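Local atomic coordinates of beta-L-arabinobiosidase (PDB entry 5MQR), a protein that probably hydrolyses arabinofuranosyl linkages in plant pectin, as part of glycan breakdown by the gut bacterium Bacteroides thetaiotaomicron. Residues K726-D729 with Q730-H733; T968-S971 with D972-F976. One frame throughout, in Å; residues are numbered along the deposited sequence.

In the fold
Both interactions are short-range contacts between neighbouring residues of the MGH1-like glycoside hydrolase domain, a largely helical part of this multidomain chain. Interaction 1 comes first and lies in helix 726-737, at its opening turns. Interaction 2 follows more than 200 residues later, where the loop after helix 948-964 turns into helix 972-985. Their centres are 36 Å apart and their nearest atoms about 19 Å apart, so the two do not touch and belong to different places in the same domain. One contact is regular helix within the opening turns; the other is the junction where a loop, with a serine at the N-cap, becomes a helix.

Interaction 1: residues K726-D729 with Q730-H733; sequences KYLD and QIIH
Tyr-727 O takes the amide of Ile-731, N to O 2.9 Å with a nearly straight N-H...O of 164°. The matching bonds Gln-730 N to Lys-726 O, Ile-732 N to Leu-728 O and His-733 N to Asp-729 O complete the first turns of helix 726-737. Side chains fold back over these same carbonyls. Ile-731 has CG1 anti to its carbonyl carbon (chi1 -74°), which lays CG1 3.2 Å from Tyr-727 O. The ring of His-733 sets one face over Asp-729 O, the oxygen 3.3 Å above the ring plane and offset toward the rim, so this oxygen meets both the amide and the imidazole of one residue. Leu-728 and Ile-732 cross obliquely, with Leu-728 CG 3.9 Å from Ile-732 CD1. Gln-730 runs extended beyond CG; its CG comes within 3.3 Å of Lys-726 O, and NE2 lies 4.2 Å from Lys-726 CB. The other end of that amide, OE1, accepts the backbone N of Tyr-690, whose ring also meets Tyr-727. With an alanine at this position the backbone N of Tyr-690 would probably lose its side-chain acceptor, and a gap would open beside Lys-726 where CG and the carboxamide now lie. The carboxylate of Asp-729 points off the helix and forms a salt bridge with Arg-761, while Ile-732 packs on Met-774 of helix 768-788 and on Ile-716 of helix 712-719. This is the i to i+4 pattern of an alpha-helix with one apolar flank, set among the packed helices of a glycoside hydrolase domain of the MGH1-like family.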
ATOM      1  N   LYS A 726      -6.841 -13.136  26.419  1.00 25.91           N
ATOM      2  CA  LYS A 726      -7.592 -13.664  27.569  1.00 26.63           C
ATOM      3  C   LYS A 726      -8.376 -14.938  27.257  1.00 25.93           C
ATOM      4  O   LYS A 726      -8.486 -15.790  28.119  1.00 26.31           O
ATOM      5  CB  LYS A 726      -8.496 -12.606  28.220  1.00 27.66           C
ATOM      6  CG  LYS A 726      -9.731 -12.248  27.406  1.00 28.18           C
ATOM      7  CD  LYS A 726     -10.560 -11.167  28.091  1.00 28.95           C
ATOM      8  CE  LYS A 726     -11.810 -10.892  27.264  1.00 28.95           C
ATOM      9  NZ  LYS A 726     -12.575  -9.717  27.732  1.00 28.98           N
ATOM     10  N   TYR A 727      -8.874 -15.082  26.028  1.00 24.88           N
ATOM     11  CA  TYR A 727      -9.687 -16.247  25.625  1.00 24.91           C
ATOM     12  C   TYR A 727      -8.885 -17.541  25.699  1.00 24.86           C
ATOM     13  O   TYR A 727      -9.238 -18.480  26.441  1.00 25.01           O
ATOM     14  CB  TYR A 727     -10.312 -16.066  24.204  1.00 24.19           C
ATOM     15  CG  TYR A 727     -11.177 -14.823  24.145  1.00 23.85           C
ATOM     16  CD1 TYR A 727     -12.395 -14.767  24.832  1.00 23.95           C
ATOM     17  CD2 TYR A 727     -10.735 -13.680  23.485  1.00 23.66           C
ATOM     18  CE1 TYR A 727     -13.176 -13.616  24.821  1.00 24.50           C
ATOM     19  CE2 TYR A 727     -11.486 -12.511  23.493  1.00 23.74           C
ATOM     20  CZ  TYR A 727     -12.706 -12.487  24.160  1.00 24.07           C
ATOM     21  OH  TYR A 727     -13.451 -11.359  24.156  1.00 24.32           O
ATOM     22  N   LEU A 728      -7.805 -17.583  24.932  1.00 24.55           N
ATOM     23  CA  LEU A 728      -6.967 -18.764  24.882  1.00 24.93           C
ATOM     24  C   LEU A 728      -6.189 -19.022  26.207  1.00 25.60           C
ATOM     25  O   LEU A 728      -5.983 -20.177  26.597  1.00 25.45           O
ATOM     26  CB  LEU A 728      -6.034 -18.692  23.685  1.00 24.46           C
ATOM     27  CG  LEU A 728      -5.294 -19.996  23.377  1.00 24.45           C
ATOM     28  CD1 LEU A 728      -6.214 -21.220  23.289  1.00 24.33           C
ATOM     29  CD2 LEU A 728      -4.546 -19.774  22.075  1.00 24.32           C
ATOM     30  N   ASP A 729      -5.796 -17.962  26.911  1.00 25.99           N
ATOM     31  CA  ASP A 729      -5.192 -18.119  28.242  1.00 27.10           C
ATOM     32  C   ASP A 729      -6.109 -18.967  29.150  1.00 26.76           C
ATOM     33  O   ASP A 729      -5.685 -19.942  29.748  1.00 26.57           O
ATOM     34  CB  ASP A 729      -4.994 -16.762  28.922  1.00 28.09           C
ATOM     35  CG  ASP A 729      -3.779 -15.973  28.434  1.00 28.17           C
ATOM     36  OD1 ASP A 729      -2.932 -16.407  27.623  1.00 28.18           O
ATOM     37  OD2 ASP A 729      -3.699 -14.841  28.930  1.00 29.64           O
ATOM     38  N   GLN A 730      -7.374 -18.566  29.206  1.00 26.47           N
ATOM     39  CA  GLN A 730      -8.389 -19.195  30.042  1.00 26.79           C
ATOM     40  C   GLN A 730      -8.793 -20.586  29.561  1.00 26.35           C
ATOM     41  O   GLN A 730      -8.913 -21.505  30.378  1.00 26.70           O
ATOM     42  CB  GLN A 730      -9.613 -18.272  30.185  1.00 26.82           C
ATOM     43  CG  GLN A 730      -9.307 -17.054  31.057  1.00 27.40           C
ATOM     44  CD  GLN A 730     -10.487 -16.130  31.287  1.00 27.73           C
ATOM     45  OE1 GLN A 730     -11.643 -16.574  31.452  1.00 29.13           O
ATOM     46  NE2 GLN A 730     -10.211 -14.836  31.309  1.00 27.28           N
ATOM     47  N   ILE A 731      -8.978 -20.736  28.246  1.00 25.76           N
ATOM     48  CA  ILE A 731      -9.303 -22.025  27.627  1.00 25.56           C
ATOM     49  C   ILE A 731      -8.310 -23.102  28.013  1.00 26.04           C
ATOM     50  O   ILE A 731      -8.711 -24.197  28.386  1.00 27.20           O
ATOM     51  CB  ILE A 731      -9.390 -21.926  26.087  1.00 24.89           C
ATOM     52  CG1 ILE A 731     -10.681 -21.209  25.677  1.00 24.72           C
ATOM     53  CG2 ILE A 731      -9.359 -23.297  25.425  1.00 24.69           C
ATOM     54  CD1 ILE A 731     -10.586 -20.549  24.305  1.00 24.27           C
ATOM     55  N   ILE A 732      -7.030 -22.789  27.887  1.00 25.95           N
ATOM     56  CA  ILE A 732      -5.956 -23.672  28.304  1.00 26.61           C
ATOM     57  C   ILE A 732      -5.979 -23.882  29.824  1.00 27.33           C
ATOM     58  O   ILE A 732      -5.969 -25.034  30.280  1.00 27.60           O
ATOM     59  CB  ILE A 732      -4.577 -23.153  27.811  1.00 26.81           C
ATOM     60  CG1 ILE A 732      -4.510 -23.297  26.290  1.00 26.56           C
ATOM     61  CG2 ILE A 732      -3.408 -23.906  28.458  1.00 27.31           C
ATOM     62  CD1 ILE A 732      -3.381 -22.529  25.664  1.00 26.59           C
ATOM     63  N   HIS A 733      -6.028 -22.807  30.609  1.00 27.55           N
ATOM     64  CA  HIS A 733      -6.028 -22.981  32.070  1.00 28.51           C
ATOM     65  C   HIS A 733      -7.240 -23.787  32.539  1.00 28.17           C
ATOM     66  O   HIS A 733      -7.124 -24.571  33.456  1.00 28.62           O
ATOM     67  CB  HIS A 733      -5.913 -21.649  32.815  1.00 29.45           C
ATOM     68  CG  HIS A 733      -4.554 -21.013  32.707  1.00 30.43           C
ATOM     69  ND1 HIS A 733      -4.324 -19.684  33.009  1.00 30.78           N
ATOM     70  CD2 HIS A 733      -3.363 -21.514  32.293  1.00 30.34           C
ATOM     71  CE1 HIS A 733      -3.051 -19.398  32.794  1.00 30.84           C
ATOM     72  NE2 HIS A 733      -2.447 -20.492  32.366  1.00 31.07           N
TER

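Interaction 2: residues T968-S971 with D972-F976; sequences TVLS and DSVYF
Asp-972 turns its carboxylate back beside the preceding peptide group, OD1 lying 4.0 Å from Ser-971 C, whereas the ring of Tyr-975 leads off from Ser-971 although its backbone N reaches Ser-971 O. Farther on, the ring of Phe-976 meets Phe-668 with planes about 25° apart and Trp-1051 edge-to-face. Ser-971 holds the N-cap position, directly before helix 972-985. Its carbonyl receives two weak bonds: one from Val-974 N, 3.2 Å from Ser-971 O but bent to 125°, and a longer, straighter one from Tyr-975 N. The hydroxyl stands between the backbone N and the carbonyl carbon (chi1 60°), which sets OG beside the first turn, 3.5 Å from Ser-973 N. There OG also lies alongside carbon: Ser-973 CB and Val-974 CG2 are each 3.7 Å away. Val-974 touches Leu-970 and Ser-971 through different methyls. CG2 faces the serine hydroxyl, and CG1 meets Leu-970 CD2 at 3.8 Å, the two side chains crossing at about a right angle. Leu-970 also lies on Met-958, and Tyr-975 on Leu-955 and Met-962, so the loop and the helix it starts both pack on helix 948-964, while Tyr-975 and Phe-976 reach Leu-1029 of helix 1022-1029.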
ATOM      1  N   THR A 968      10.836 -32.740  -4.049  1.00 40.12           N
ATOM      2  CA  THR A 968      10.523 -32.530  -5.475  1.00 41.63           C
ATOM      3  C   THR A 968       9.188 -33.166  -5.898  1.00 41.33           C
ATOM      4  O   THR A 968       8.872 -33.191  -7.086  1.00 43.24           O
ATOM      5  CB  THR A 968      11.652 -33.096  -6.373  1.00 42.72           C
ATOM      6  OG1 THR A 968      11.860 -34.467  -6.029  1.00 44.50           O
ATOM      7  CG2 THR A 968      12.972 -32.315  -6.172  1.00 43.20           C
ATOM      8  N   VAL A 969       8.399 -33.644  -4.944  1.00 39.25           N
ATOM      9  CA  VAL A 969       7.162 -34.354  -5.252  1.00 38.65           C
ATOM     10  C   VAL A 969       5.933 -33.422  -5.414  1.00 36.59           C
ATOM     11  O   VAL A 969       5.107 -33.632  -6.289  1.00 36.37           O
ATOM     12  CB  VAL A 969       6.939 -35.471  -4.206  1.00 39.77           C
ATOM     13  CG1 VAL A 969       5.524 -36.028  -4.241  1.00 40.26           C
ATOM     14  CG2 VAL A 969       7.936 -36.599  -4.454  1.00 40.98           C
ATOM     15  N   LEU A 970       5.835 -32.393  -4.592  1.00 34.68           N
ATOM     16  CA  LEU A 970       4.660 -31.553  -4.504  1.00 34.04           C
ATOM     17  C   LEU A 970       4.962 -30.108  -4.922  1.00 33.66           C
ATOM     18  O   LEU A 970       5.919 -29.514  -4.438  1.00 33.77           O
ATOM     19  CB  LEU A 970       4.164 -31.545  -3.064  1.00 33.69           C
ATOM     20  CG  LEU A 970       3.684 -32.873  -2.492  1.00 33.92           C
ATOM     21  CD1 LEU A 970       3.331 -32.689  -1.027  1.00 33.38           C
ATOM     22  CD2 LEU A 970       2.484 -33.376  -3.282  1.00 33.72           C
ATOM     23  N   SER A 971       4.131 -29.565  -5.809  1.00 32.38           N
ATOM     24  CA  SER A 971       4.195 -28.166  -6.180  1.00 31.57           C
ATOM     25  C   SER A 971       3.206 -27.346  -5.341  1.00 30.30           C
ATOM     26  O   SER A 971       2.336 -27.872  -4.662  1.00 29.08           O
ATOM     27  CB  SER A 971       3.869 -28.000  -7.671  1.00 31.22           C
ATOM     28  OG  SER A 971       2.575 -28.482  -7.945  1.00 31.29           O
ATOM     29  N   ASP A 972       3.350 -26.034  -5.423  1.00 30.27           N
ATOM     30  CA  ASP A 972       2.372 -25.111  -4.862  1.00 30.21           C
ATOM     31  C   ASP A 972       0.933 -25.383  -5.362  1.00 29.44           C
ATOM     32  O   ASP A 972      -0.011 -25.324  -4.567  1.00 28.60           O
ATOM     33  CB  ASP A 972       2.780 -23.646  -5.131  1.00 30.33           C
ATOM     34  CG  ASP A 972       4.035 -23.226  -4.362  1.00 31.17           C
ATOM     35  OD1 ASP A 972       4.542 -24.031  -3.556  1.00 31.92           O
ATOM     36  OD2 ASP A 972       4.527 -22.086  -4.582  1.00 31.95           O
ATOM     37  N   SER A 973       0.786 -25.703  -6.650  1.00 28.84           N
ATOM     38  CA  SER A 973      -0.527 -25.980  -7.236  1.00 29.00           C
ATOM     39  C   SER A 973      -1.242 -27.076  -6.518  1.00 27.86           C
ATOM     40  O   SER A 973      -2.457 -27.013  -6.357  1.00 28.08           O
ATOM     41  CB  SER A 973      -0.422 -26.383  -8.710  1.00 29.80           C
ATOM     42  OG  SER A 973      -0.037 -25.247  -9.423  1.00 32.02           O
ATOM     43  N   VAL A 974      -0.492 -28.095  -6.126  1.00 26.59           N
ATOM     44  CA  VAL A 974      -1.068 -29.188  -5.407  1.00 25.89           C
ATOM     45  C   VAL A 974      -1.590 -28.760  -4.032  1.00 24.22           C
ATOM     46  O   VAL A 974      -2.697 -29.141  -3.654  1.00 22.93           O
ATOM     47  CB  VAL A 974      -0.092 -30.384  -5.284  1.00 26.45           C
ATOM     48  CG1 VAL A 974      -0.671 -31.473  -4.379  1.00 25.99           C
ATOM     49  CG2 VAL A 974       0.180 -30.961  -6.668  1.00 27.55           C
ATOM     50  N   TYR A 975      -0.780 -28.020  -3.287  1.00 23.78           N
ATOM     51  CA  TYR A 975      -1.202 -27.557  -1.969  1.00 23.90           C
ATOM     52  C   TYR A 975      -2.414 -26.610  -2.117  1.00 23.57           C
ATOM     53  O   TYR A 975      -3.407 -26.738  -1.385  1.00 23.73           O
ATOM     54  CB  TYR A 975      -0.055 -26.865  -1.193  1.00 23.41           C
ATOM     55  CG  TYR A 975      -0.525 -26.212   0.077  1.00 22.92           C
ATOM     56  CD1 TYR A 975      -0.582 -26.915   1.281  1.00 23.52           C
ATOM     57  CD2 TYR A 975      -0.943 -24.899   0.077  1.00 22.73           C
ATOM     58  CE1 TYR A 975      -1.055 -26.311   2.455  1.00 23.11           C
ATOM     59  CE2 TYR A 975      -1.403 -24.283   1.226  1.00 22.57           C
ATOM     60  CZ  TYR A 975      -1.462 -24.985   2.414  1.00 22.64           C
ATOM     61  OH  TYR A 975      -1.927 -24.337   3.541  1.00 22.54           O
ATOM     62  N   PHE A 976      -2.317 -25.673  -3.051  1.00 23.14           N
ATOM     63  CA  PHE A 976      -3.387 -24.709  -3.283  1.00 23.15           C
ATOM     64  C   PHE A 976      -4.681 -25.411  -3.621  1.00 24.37           C
ATOM     65  O   PHE A 976      -5.732 -25.058  -3.093  1.00 23.64           O
ATOM     66  CB  PHE A 976      -3.057 -23.736  -4.427  1.00 22.64           C
ATOM     67  CG  PHE A 976      -4.083 -22.651  -4.607  1.00 21.69           C
ATOM     68  CD1 PHE A 976      -5.179 -22.837  -5.452  1.00 21.56           C
ATOM     69  CD2 PHE A 976      -3.980 -21.468  -3.901  1.00 21.00           C
ATOM     70  CE1 PHE A 976      -6.147 -21.857  -5.593  1.00 21.26           C
ATOM     71  CE2 PHE A 976      -4.925 -20.458  -4.065  1.00 20.95           C
ATOM     72  CZ  PHE A 976      -6.021 -20.655  -4.900  1.00 20.91           C
TER